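Local coordinates for protein acyl-CoA thioesterase (Alicyclobacillus acidocaldarius subsp. acidocaldarius, PDB 3RQB) that probably hydrolyses the thioester bond of acyl-CoA molecules, as a double-hotdog thioesterase whose natural substrate is not established, at residues T47-A52 against G60-L65; S120-V125 against E249-D254; R195-L200 against V204-V209. One frame throughout, in Å; residues are numbered along the deposited sequence.

In the fold
Each contact sets a helix or linking segment against antiparallel strands of a double hotdog. Contact 1 comes first, with helix 41-53 on strand 61-69 in the N-terminal unit. Contact 3 sets helix 195-200 beside the start of strand 206-215 in the C-terminal unit, on the opposite side of the chain's centre, about 27 Å from contact 1 between centres. Strands 61-69 and 206-215 are neighbours, joining the two units. Contact 2 brings segment 120-125 to the last part of strand 243-251, spanning contact 3 in sequence; its centre lies about 22 Å from contact 1 and 27 Å from contact 3. All three touch the second subunit; Glu123 salt-bridges to its Lys199, linking contacts 2 and 3 across the dimer.

Contact 1 of 3, residues T47-A52 against G60-L65; sequences TMLKAA and GQPLAL
Leu49 reaches from helix 41-53 to two side chains of strand 61-69, Leu65 and Pro62, and everything that passes between the segments is apolar. Its CB meets the CD2 methyl of Leu65 at 4.0 Å, so Leu65 touches the root of the leucine while the far end is left for the proline. That far end is the CD1 methyl, which lies 4.4 Å from CG of the Pro62 ring, a looser approach. Leu65 gets to the helix because its CG stands anti to the backbone N (chi1 179°), carrying CD2 forward to the base of Leu49. Pro62 and Leu65 both point their CB toward the helix although they are three apart in sequence; the classic beta bulge at Leu63 and Ala64, which both face Val111, lies between them. This is the hotdog arrangement, a long helix lying against a curved antiparallel sheet, here in the N-terminal of the two units. A second shell closes round the trio. Phe215 of the neighbouring strand 206-215 touches Leu49 and Pro62, His182 at the start of helix 182-188 packs on the same two residues, and Val213 lies against Leu65. On the helix, the selenomethionine Met48 turns the end of its side chain away from strand 61-69, toward Met98 of strand 91-100 and Thr106 and Ala108 of strand 103-113.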
loop_
_atom_site.group_PDB
_atom_site.type_symbol
_atom_site.label_atom_id
_atom_site.label_comp_id
_atom_site.label_asym_id
_atom_site.label_seq_id
_atom_site.Cartn_x
_atom_site.Cartn_y
_atom_site.Cartn_z
ATOM N N THR B 47 3.975 -1.840 16.534
ATOM C CA THR B 47 5.004 -2.775 16.968
ATOM C C THR B 47 6.003 -3.165 15.862
ATOM O O THR B 47 7.202 -3.128 16.084
ATOM C CB THR B 47 4.374 -4.040 17.550
ATOM O OG1 THR B 47 3.704 -3.705 18.768
ATOM C CG2 THR B 47 5.446 -5.066 17.831
HETATM N N MSE B 48 5.518 -3.539 14.681
HETATM C CA MSE B 48 6.407 -3.884 13.570
HETATM C C MSE B 48 7.370 -2.749 13.241
HETATM O O MSE B 48 8.498 -2.996 12.814
HETATM C CB MSE B 48 5.613 -4.257 12.311
HETATM C CG MSE B 48 4.932 -5.616 12.383
HETATM SE SE MSE B 48 6.180 -7.055 12.821
HETATM C CE MSE B 48 6.233 -7.940 11.084
ATOM N N LEU B 49 6.920 -1.509 13.432
ATOM C CA LEU B 49 7.707 -0.319 13.080
ATOM C C LEU B 49 8.801 0.050 14.099
ATOM O O LEU B 49 9.929 0.423 13.724
ATOM C CB LEU B 49 6.772 0.871 12.861
ATOM C CG LEU B 49 7.411 2.202 12.461
ATOM C CD1 LEU B 49 8.100 2.097 11.105
ATOM C CD2 LEU B 49 6.358 3.301 12.445
ATOM N N LYS B 50 8.460 -0.050 15.384
ATOM C CA LYS B 50 9.413 0.237 16.444
ATOM C C LYS B 50 10.649 -0.607 16.247
ATOM O O LYS B 50 11.761 -0.121 16.413
ATOM C CB LYS B 50 8.817 -0.052 17.818
ATOM C CG LYS B 50 7.636 0.826 18.163
ATOM C CD LYS B 50 7.956 2.296 17.931
ATOM C CE LYS B 50 8.937 2.837 18.961
ATOM N NZ LYS B 50 9.234 4.282 18.716
ATOM N N ALA B 51 10.444 -1.864 15.863
ATOM C CA ALA B 51 11.547 -2.805 15.692
ATOM C C ALA B 51 12.644 -2.190 14.843
ATOM O O ALA B 51 13.796 -2.146 15.263
ATOM C CB ALA B 51 11.054 -4.087 15.050
ATOM N N ALA B 52 12.272 -1.703 13.660
ATOM C CA ALA B 52 13.217 -1.083 12.738
ATOM C C ALA B 52 13.691 0.243 13.298
ATOM O O ALA B 52 14.870 0.585 13.180
ATOM C CB ALA B 52 12.585 -0.876 11.370
ATOM N N GLY B 60 17.875 7.953 9.511
ATOM C CA GLY B 60 16.743 8.723 9.044
ATOM C C GLY B 60 15.471 8.391 9.800
ATOM O O GLY B 60 15.487 7.769 10.868
ATOM N N GLN B 61 14.357 8.813 9.221
ATOM C CA GLN B 61 13.042 8.617 9.806
ATOM C C GLN B 61 12.119 7.863 8.837
ATOM O O GLN B 61 12.374 7.799 7.629
ATOM C CB GLN B 61 12.445 9.975 10.197
ATOM C CG GLN B 61 13.162 10.664 11.355
ATOM C CD GLN B 61 13.012 9.902 12.671
ATOM O OE1 GLN B 61 12.909 8.673 12.684
ATOM N NE2 GLN B 61 12.993 10.631 13.781
ATOM N N PRO B 62 11.053 7.265 9.370
ATOM C CA PRO B 62 10.123 6.452 8.581
ATOM C C PRO B 62 9.514 7.164 7.380
ATOM O O PRO B 62 9.152 8.342 7.424
ATOM C CB PRO B 62 9.016 6.133 9.579
ATOM C CG PRO B 62 9.690 6.167 10.904
ATOM C CD PRO B 62 10.756 7.215 10.809
ATOM N N LEU B 63 9.377 6.400 6.309
ATOM C CA LEU B 63 8.687 6.842 5.115
ATOM C C LEU B 63 7.418 6.016 4.881
ATOM O O LEU B 63 6.303 6.546 4.886
ATOM C CB LEU B 63 9.632 6.756 3.924
ATOM C CG LEU B 63 10.742 7.788 4.104
ATOM C CD1 LEU B 63 11.876 7.623 3.101
ATOM C CD2 LEU B 63 10.137 9.178 4.037
ATOM N N ALA B 64 7.589 4.717 4.658
ATOM C CA ALA B 64 6.457 3.859 4.363
ATOM C C ALA B 64 6.491 2.590 5.200
ATOM O O ALA B 64 7.553 2.160 5.650
ATOM C CB ALA B 64 6.432 3.517 2.883
ATOM N N LEU B 65 5.312 2.006 5.402
ATOM C CA LEU B 65 5.170 0.719 6.064
ATOM C C LEU B 65 4.085 -0.128 5.404
ATOM O O LEU B 65 2.987 0.357 5.122
ATOM C CB LEU B 65 4.827 0.899 7.539
ATOM C CG LEU B 65 4.653 -0.440 8.269
ATOM C CD1 LEU B 65 5.838 -1.383 8.012
ATOM C CD2 LEU B 65 4.443 -0.253 9.768
#

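Contact 2 of 3, residues S120-V125 against E249-D254; sequences SHTEAV and EVWSQD
Trp251 points the six-membered end of its indole at the segment 120-125, where Thr122, Ala124 and the carbonyl of Val125 receive it. The tryptophan sits in the last part of strand 243-251 in the C-terminal hotdog unit, and the segment it meets carries the chain onward from the N-terminal unit, so the contact lies where the linking chain passes the sheet of the second unit. The indole owes its direction to a CG anti to the carbonyl carbon (chi1 -52°), beside the backbone N. The threonine and the indole run antiparallel alongside one another, and the CG2 methyl of Thr122 comes to the ring edge, near its plane, 3.9 Å from CZ3 of Trp251. Its CG2 is anti to the backbone N (chi1 -66° for OG1), which leaves the methyl, not the hydroxyl, next to the indole. Farther along the rim, CH2 of the tryptophan lies 3.7 Å from CB of Ala124, an apolar touch. The carbonyl O of Ala124 also comes up to the edge, close to the plane of the ring. Val125 takes part through its backbone, its O lying 3.7 Å from CZ2 of Trp251, with its own CB turned away.

Around the indole, Leu257 and Val233 of the flanking strands and Met126 of the loop also pack on it. Thr122 and His121 form an antiparallel ladder with a strand of the second subunit, and Glu123 makes a salt bridge to Lys199 of that subunit, so the segment receiving the indole is also built into the dimer interface. At the pyrrole side, Trp251 NE1 makes a weak hydrogen bond to Glu249 OE1 at 3.2 Å, bent to 133° at the hydrogen.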
loop_
_atom_site.group_PDB
_atom_site.type_symbol
_atom_site.label_atom_id
_atom_site.label_comp_id
_atom_site.label_asym_id
_atom_site.label_seq_id
_atom_site.Cartn_x
_atom_site.Cartn_y
_atom_site.Cartn_z
ATOM N N SER B 120 6.212 22.402 -1.974
ATOM C CA SER B 120 5.139 21.577 -1.469
ATOM C C SER B 120 3.776 22.092 -1.878
ATOM O O SER B 120 3.561 23.291 -2.049
ATOM C CB SER B 120 5.212 21.476 0.047
ATOM O OG SER B 120 4.060 20.815 0.540
ATOM N N HIS B 121 2.853 21.162 -2.032
ATOM C CA HIS B 121 1.482 21.515 -2.311
ATOM C C HIS B 121 0.607 20.401 -1.769
ATOM O O HIS B 121 1.074 19.275 -1.584
ATOM C CB HIS B 121 1.284 21.673 -3.814
ATOM C CG HIS B 121 -0.112 22.034 -4.196
ATOM N ND1 HIS B 121 -1.015 21.107 -4.663
ATOM C CD2 HIS B 121 -0.766 23.218 -4.161
ATOM C CE1 HIS B 121 -2.169 21.704 -4.908
ATOM N NE2 HIS B 121 -2.045 22.983 -4.609
ATOM N N THR B 122 -0.652 20.713 -1.483
ATOM C CA THR B 122 -1.591 19.683 -1.067
ATOM C C THR B 122 -2.755 19.609 -2.044
ATOM O O THR B 122 -3.537 20.555 -2.160
ATOM C CB THR B 122 -2.100 19.919 0.354
ATOM O OG1 THR B 122 -1.012 19.769 1.275
ATOM C CG2 THR B 122 -3.160 18.897 0.701
ATOM N N GLU B 123 -2.835 18.487 -2.764
ATOM C CA GLU B 123 -3.836 18.300 -3.815
ATOM C C GLU B 123 -5.195 17.889 -3.286
ATOM O O GLU B 123 -6.222 18.385 -3.741
ATOM C CB GLU B 123 -3.359 17.295 -4.868
ATOM C CG GLU B 123 -4.139 17.361 -6.188
ATOM C CD GLU B 123 -4.102 18.746 -6.842
ATOM O OE1 GLU B 123 -3.044 19.416 -6.793
ATOM O OE2 GLU B 123 -5.142 19.164 -7.402
ATOM N N ALA B 124 -5.195 16.973 -2.329
ATOM C CA ALA B 124 -6.434 16.550 -1.689
ATOM C C ALA B 124 -7.077 17.707 -0.921
ATOM O O ALA B 124 -6.397 18.636 -0.464
ATOM C CB ALA B 124 -6.175 15.367 -0.759
ATOM N N VAL B 125 -8.398 17.664 -0.796
ATOM C CA VAL B 125 -9.083 18.659 0.009
ATOM C C VAL B 125 -9.429 18.088 1.359
ATOM O O VAL B 125 -10.009 16.999 1.459
ATOM C CB VAL B 125 -10.402 19.107 -0.619
ATOM C CG1 VAL B 125 -10.996 20.270 0.187
ATOM C CG2 VAL B 125 -10.196 19.478 -2.072
ATOM N N GLU B 249 -7.027 8.873 4.806
ATOM C CA GLU B 249 -6.098 9.977 5.028
ATOM C C GLU B 249 -6.213 10.499 6.448
ATOM O O GLU B 249 -7.272 10.407 7.064
ATOM C CB GLU B 249 -6.419 11.116 4.083
ATOM C CG GLU B 249 -6.676 10.651 2.683
ATOM C CD GLU B 249 -7.687 11.516 1.971
ATOM O OE1 GLU B 249 -8.095 12.560 2.539
ATOM O OE2 GLU B 249 -8.079 11.138 0.844
ATOM N N VAL B 250 -5.122 11.059 6.963
ATOM C CA VAL B 250 -5.136 11.650 8.296
ATOM C C VAL B 250 -4.619 13.068 8.267
ATOM O O VAL B 250 -3.498 13.319 7.829
ATOM C CB VAL B 250 -4.291 10.853 9.292
ATOM C CG1 VAL B 250 -4.490 11.415 10.697
ATOM C CG2 VAL B 250 -4.684 9.389 9.258
ATOM N N TRP B 251 -5.436 13.994 8.752
ATOM C CA TRP B 251 -5.088 15.404 8.677
ATOM C C TRP B 251 -4.872 16.017 10.048
ATOM O O TRP B 251 -5.446 15.567 11.055
ATOM C CB TRP B 251 -6.200 16.194 7.990
ATOM C CG TRP B 251 -6.650 15.674 6.658
ATOM C CD1 TRP B 251 -7.482 14.619 6.426
ATOM C CD2 TRP B 251 -6.335 16.228 5.372
ATOM N NE1 TRP B 251 -7.690 14.469 5.076
ATOM C CE2 TRP B 251 -6.997 15.445 4.408
ATOM C CE3 TRP B 251 -5.545 17.303 4.945
ATOM C CZ2 TRP B 251 -6.891 15.703 3.041
ATOM C CZ3 TRP B 251 -5.439 17.552 3.591
ATOM C CH2 TRP B 251 -6.108 16.757 2.655
ATOM N N SER B 252 -4.038 17.054 10.072
ATOM C CA SER B 252 -3.880 17.902 11.249
ATOM C C SER B 252 -5.035 18.876 11.300
ATOM O O SER B 252 -5.646 19.165 10.275
ATOM C CB SER B 252 -2.584 18.695 11.187
ATOM O OG SER B 252 -2.737 19.808 10.324
ATOM N N GLN B 253 -5.335 19.382 12.491
ATOM C CA GLN B 253 -6.390 20.377 12.644
ATOM C C GLN B 253 -6.119 21.638 11.802
ATOM O O GLN B 253 -7.040 22.400 11.494
ATOM C CB GLN B 253 -6.608 20.714 14.129
ATOM C CG GLN B 253 -7.042 19.515 14.979
ATOM C CD GLN B 253 -7.692 19.917 16.292
ATOM O OE1 GLN B 253 -8.495 20.850 16.332
ATOM N NE2 GLN B 253 -7.354 19.208 17.373
ATOM N N ASP B 254 -4.863 21.842 11.411
ATOM C CA ASP B 254 -4.499 23.000 10.596
ATOM C C ASP B 254 -4.789 22.784 9.123
ATOM O O ASP B 254 -4.816 23.733 8.343
ATOM C CB ASP B 254 -3.025 23.340 10.773
ATOM C CG ASP B 254 -2.703 23.755 12.182
ATOM O OD1 ASP B 254 -3.597 24.333 12.840
ATOM O OD2 ASP B 254 -1.568 23.493 12.635
#

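Contact 3 of 3, residues R195-L200 against V204-V209; sequences RVYVKL and VPIGTV
Val196 and Tyr197 of helix 195-200 face Val204 and Ile206, where the chain comes back through a short loop to enter strand 206-215 of the C-terminal hotdog unit. The apolar contacts gather on Val204. CG1 of Val196 touches two methyls at once, CG2 of Val204 and CG2 of Ile206, each at 3.8 Å. Farther along the helix, Leu200 CD1 approaches Val204 CG1 at 4.4 Å, and CE1 of Tyr197 lies 4.3 Å from CG1 of Ile206. Phe244 of strand 243-251 packs on both Val196 and Ile206, and Trp119 of the second subunit covers Val196 and Leu200.

Tyr197 adds the one hydrogen bond across the segments. With its CG anti to the carbonyl carbon (chi1 -65°), the ring extends past Val204, whose carbonyl O lies at the edge of the tyrosine ring, in the plane of that ring. A phenylalanine here would keep the ring but would probably leave the Val204 carbonyl without its hydroxyl partner and the loop end less firmly tied to the helix. The hydrogen bond from Tyr197 OH to Val204 O is 3.3 Å long, with a C=O...donor angle of 157° and the hydroxyl tilted 21° from the carbonyl plane.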
loop_
_atom_site.group_PDB
_atom_site.type_symbol
_atom_site.label_atom_id
_atom_site.label_comp_id
_atom_site.label_asym_id
_atom_site.label_seq_id
_atom_site.Cartn_x
_atom_site.Cartn_y
_atom_site.Cartn_z
ATOM N N ARG B 195 -14.980 -0.759 6.709
ATOM C CA ARG B 195 -15.823 -0.096 5.717
ATOM C C ARG B 195 -17.173 -0.826 5.564
ATOM O O ARG B 195 -18.244 -0.205 5.590
ATOM C CB ARG B 195 -15.096 0.013 4.370
ATOM C CG ARG B 195 -13.855 0.921 4.362
ATOM C CD ARG B 195 -14.178 2.354 4.761
ATOM N NE ARG B 195 -14.094 2.540 6.210
ATOM C CZ ARG B 195 -14.820 3.407 6.914
ATOM N NH1 ARG B 195 -15.706 4.182 6.318
ATOM N NH2 ARG B 195 -14.662 3.495 8.224
ATOM N N VAL B 196 -17.113 -2.150 5.451
ATOM C CA VAL B 196 -18.297 -2.964 5.205
ATOM C C VAL B 196 -19.405 -2.788 6.268
ATOM O O VAL B 196 -20.584 -2.693 5.926
ATOM C CB VAL B 196 -17.916 -4.450 5.012
ATOM C CG1 VAL B 196 -17.515 -5.068 6.333
ATOM C CG2 VAL B 196 -19.062 -5.233 4.386
ATOM N N TYR B 197 -19.037 -2.739 7.545
ATOM C CA TYR B 197 -20.019 -2.425 8.582
ATOM C C TYR B 197 -20.750 -1.134 8.215
ATOM O O TYR B 197 -21.979 -1.065 8.257
ATOM C CB TYR B 197 -19.361 -2.227 9.954
ATOM C CG TYR B 197 -18.682 -3.443 10.556
ATOM C CD1 TYR B 197 -18.649 -4.658 9.887
ATOM C CD2 TYR B 197 -18.079 -3.371 11.809
ATOM C CE1 TYR B 197 -18.022 -5.772 10.449
ATOM C CE2 TYR B 197 -17.453 -4.475 12.378
ATOM C CZ TYR B 197 -17.427 -5.673 11.694
ATOM O OH TYR B 197 -16.804 -6.774 12.251
ATOM N N VAL B 198 -19.981 -0.109 7.862
ATOM C CA VAL B 198 -20.551 1.187 7.538
ATOM C C VAL B 198 -21.585 1.055 6.428
ATOM O O VAL B 198 -22.625 1.732 6.433
ATOM C CB VAL B 198 -19.476 2.181 7.070
ATOM C CG1 VAL B 198 -20.028 3.590 7.131
ATOM C CG2 VAL B 198 -18.206 2.059 7.914
ATOM N N LYS B 199 -21.295 0.172 5.478
ATOM C CA LYS B 199 -22.177 -0.021 4.331
ATOM C C LYS B 199 -23.418 -0.868 4.649
ATOM O O LYS B 199 -24.510 -0.587 4.164
ATOM C CB LYS B 199 -21.400 -0.623 3.156
ATOM C CG LYS B 199 -22.134 -0.568 1.813
ATOM C CD LYS B 199 -22.251 0.856 1.243
ATOM C CE LYS B 199 -22.843 0.846 -0.174
ATOM N NZ LYS B 199 -23.125 2.210 -0.720
ATOM N N LEU B 200 -23.242 -1.920 5.440
ATOM C CA LEU B 200 -24.357 -2.791 5.778
ATOM C C LEU B 200 -25.087 -2.452 7.069
ATOM O O LEU B 200 -26.130 -3.040 7.341
ATOM C CB LEU B 200 -23.869 -4.228 5.877
ATOM C CG LEU B 200 -23.138 -4.709 4.631
ATOM C CD1 LEU B 200 -22.854 -6.214 4.735
ATOM C CD2 LEU B 200 -23.952 -4.358 3.374
ATOM N N VAL B 204 -20.242 -8.301 9.780
ATOM C CA VAL B 204 -19.910 -9.592 9.187
ATOM C C VAL B 204 -18.497 -9.912 9.638
ATOM O O VAL B 204 -17.773 -9.032 10.113
ATOM C CB VAL B 204 -19.943 -9.595 7.625
ATOM C CG1 VAL B 204 -21.364 -9.656 7.097
ATOM C CG2 VAL B 204 -19.203 -8.394 7.048
ATOM N N PRO B 205 -18.098 -11.180 9.521
ATOM C CA PRO B 205 -16.698 -11.511 9.805
ATOM C C PRO B 205 -15.750 -10.867 8.796
ATOM O O PRO B 205 -15.955 -10.990 7.588
ATOM C CB PRO B 205 -16.669 -13.033 9.643
ATOM C CG PRO B 205 -18.071 -13.463 9.940
ATOM C CD PRO B 205 -18.944 -12.379 9.396
ATOM N N ILE B 206 -14.707 -10.211 9.292
ATOM C CA ILE B 206 -13.684 -9.636 8.426
ATOM C C ILE B 206 -12.329 -9.798 9.091
ATOM O O ILE B 206 -12.246 -9.967 10.307
ATOM C CB ILE B 206 -13.937 -8.125 8.125
ATOM C CG1 ILE B 206 -14.139 -7.321 9.417
ATOM C CG2 ILE B 206 -15.139 -7.942 7.211
ATOM C CD1 ILE B 206 -12.862 -6.776 10.041
ATOM N N GLY B 207 -11.269 -9.763 8.293
ATOM C CA GLY B 207 -9.942 -9.600 8.844
ATOM C C GLY B 207 -9.024 -8.965 7.820
ATOM O O GLY B 207 -9.206 -9.128 6.609
ATOM N N THR B 208 -8.008 -8.266 8.311
ATOM C CA THR B 208 -7.091 -7.560 7.438
ATOM C C THR B 208 -5.943 -8.467 7.050
ATOM O O THR B 208 -5.251 -9.026 7.909
ATOM C CB THR B 208 -6.514 -6.302 8.108
ATOM O OG1 THR B 208 -7.536 -5.308 8.224
ATOM C CG2 THR B 208 -5.368 -5.742 7.277
ATOM N N VAL B 209 -5.765 -8.630 5.748
ATOM C CA VAL B 209 -4.621 -9.334 5.202
ATOM C C VAL B 209 -3.377 -8.449 5.151
ATOM O O VAL B 209 -2.271 -8.886 5.487
ATOM C CB VAL B 209 -4.936 -9.811 3.790
ATOM C CG1 VAL B 209 -3.676 -10.347 3.104
ATOM C CG2 VAL B 209 -6.043 -10.844 3.845
#